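Local coordinates for catalase-3 (Neurospora crassa, PDB 4AJ9), which breaks down hydrogen peroxide to water and oxygen with the help of a heme cofactor, as a member of the catalase family, at residues L447-L452 / Q458-A463. Numbering follows the deposited sequence.
Sequences LFFNSL and QFVINA
Two consecutive helices joined by a short connection, 443-450 and 454-468, pack together in the catalase-related immune-responsive region, where Phe449 and Leu452, the latter in the loop that follows the first helix, meet Val460 and Ile461. Val460 meets both Leu452 and Phe449, one with each methyl. Its CG2 meets Leu452 CD1 at 3.7 Å, the two side chains running at about a right angle, while its CG1 lies at the edge of the Phe449 ring, near the ring plane, 4.4 Å from Phe449 CD1. With CG anti to its backbone N (chi1 -176°), Phe449 carries its ring across to the second helix, and its CZ comes within 4.0 Å of Ile461 CD1, the end of the longer branch. All four residues are buried and their side chains meet purely through apolar atoms. Beside the apolar contact, Gln457 NE2 of helix 454-468 bonds to Phe449 O, a polar link between the same two helices. Ser451 OG gives a 2.7 Å hydrogen bond back to Leu447 O and also bonds to Thr516 N. Phe449 further packs on Phe191 and Val491, and Ile461 touches Arg494, so the contact sits among helices 187-193, 443-450, 454-468 and 489-499.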
# COMPACT_ATOMS: atom_id res chain seq x y z
N LEU C 447 -6.93 13.68 44.91
CA LEU C 447 -8.15 12.95 45.24
C LEU C 447 -7.96 11.43 45.11
O LEU C 447 -8.41 10.66 45.96
CB LEU C 447 -9.31 13.41 44.34
CG LEU C 447 -10.66 12.71 44.49
CD1 LEU C 447 -11.27 12.96 45.87
CD2 LEU C 447 -11.63 13.15 43.39
N PHE C 448 -7.31 11.02 44.03
CA PHE C 448 -7.12 9.60 43.76
C PHE C 448 -6.19 8.97 44.79
O PHE C 448 -6.50 7.94 45.39
CB PHE C 448 -6.60 9.39 42.34
CG PHE C 448 -6.16 7.99 42.05
CD1 PHE C 448 -7.10 6.99 41.82
CD2 PHE C 448 -4.81 7.68 41.98
CE1 PHE C 448 -6.70 5.70 41.55
CE2 PHE C 448 -4.39 6.39 41.71
CZ PHE C 448 -5.33 5.40 41.50
N PHE C 449 -5.05 9.60 45.01
CA PHE C 449 -4.09 9.11 45.99
C PHE C 449 -4.73 9.01 47.40
O PHE C 449 -4.55 8.01 48.10
CB PHE C 449 -2.84 9.98 46.01
CG PHE C 449 -1.77 9.47 46.93
CD1 PHE C 449 -0.88 8.51 46.50
CD2 PHE C 449 -1.66 9.95 48.22
CE1 PHE C 449 0.11 8.02 47.35
CE2 PHE C 449 -0.68 9.48 49.08
CZ PHE C 449 0.21 8.51 48.64
N ASN C 450 -5.46 10.04 47.81
CA ASN C 450 -6.16 10.01 49.09
C ASN C 450 -7.09 8.82 49.23
O ASN C 450 -7.41 8.41 50.34
CB ASN C 450 -7.02 11.27 49.30
CG ASN C 450 -6.21 12.50 49.53
OD1 ASN C 450 -5.01 12.42 49.81
ND2 ASN C 450 -6.84 13.66 49.40
N SER C 451 -7.57 8.30 48.11
CA SER C 451 -8.67 7.34 48.12
C SER C 451 -8.17 5.90 48.08
O SER C 451 -8.96 4.98 47.93
CB SER C 451 -9.63 7.61 46.96
OG SER C 451 -10.15 8.94 47.04
N LEU C 452 -6.86 5.71 48.19
CA LEU C 452 -6.28 4.38 48.20
C LEU C 452 -5.93 3.96 49.63
O LEU C 452 -5.70 4.82 50.49
CB LEU C 452 -5.02 4.34 47.33
CG LEU C 452 -5.13 4.77 45.87
CD1 LEU C 452 -3.75 4.89 45.24
CD2 LEU C 452 -6.00 3.81 45.08
N GLN C 458 1.39 3.02 49.06
CA GLN C 458 2.81 2.69 49.05
C GLN C 458 3.22 2.11 47.70
O GLN C 458 4.31 2.39 47.21
CB GLN C 458 3.16 1.72 50.19
CG GLN C 458 4.67 1.49 50.36
CD GLN C 458 5.41 2.73 50.81
OE1 GLN C 458 5.22 3.22 51.93
NE2 GLN C 458 6.29 3.23 49.95
N PHE C 459 2.34 1.31 47.09
CA PHE C 459 2.62 0.73 45.78
C PHE C 459 2.82 1.83 44.73
O PHE C 459 3.73 1.75 43.91
CB PHE C 459 1.50 -0.21 45.34
CG PHE C 459 1.48 -1.52 46.07
CD1 PHE C 459 2.65 -2.06 46.58
CD2 PHE C 459 0.30 -2.23 46.24
CE1 PHE C 459 2.63 -3.27 47.24
CE2 PHE C 459 0.28 -3.43 46.90
CZ PHE C 459 1.45 -3.95 47.40
N VAL C 460 1.95 2.84 44.77
CA VAL C 460 2.06 3.98 43.87
C VAL C 460 3.41 4.68 44.06
O VAL C 460 4.14 4.93 43.09
CB VAL C 460 0.92 5.00 44.09
CG1 VAL C 460 1.21 6.31 43.38
CG2 VAL C 460 -0.45 4.41 43.66
N ILE C 461 3.75 4.98 45.30
CA ILE C 461 5.02 5.66 45.59
C ILE C 461 6.22 4.83 45.14
O ILE C 461 7.18 5.35 44.57
CB ILE C 461 5.13 5.98 47.10
CG1 ILE C 461 4.36 7.27 47.42
CG2 ILE C 461 6.59 6.12 47.52
CD1 ILE C 461 4.00 7.41 48.88
N ASN C 462 6.18 3.53 45.43
CA ASN C 462 7.25 2.63 45.06
C ASN C 462 7.39 2.46 43.55
O ASN C 462 8.49 2.26 43.05
CB ASN C 462 7.08 1.27 45.74
CG ASN C 462 7.40 1.32 47.22
OD1 ASN C 462 7.93 2.32 47.72
ND2 ASN C 462 7.11 0.24 47.93
N ALA C 463 6.28 2.52 42.84
CA ALA C 463 6.32 2.46 41.38
C ALA C 463 6.98 3.74 40.85
O ALA C 463 7.83 3.70 39.95
CB ALA C 463 4.91 2.29 40.81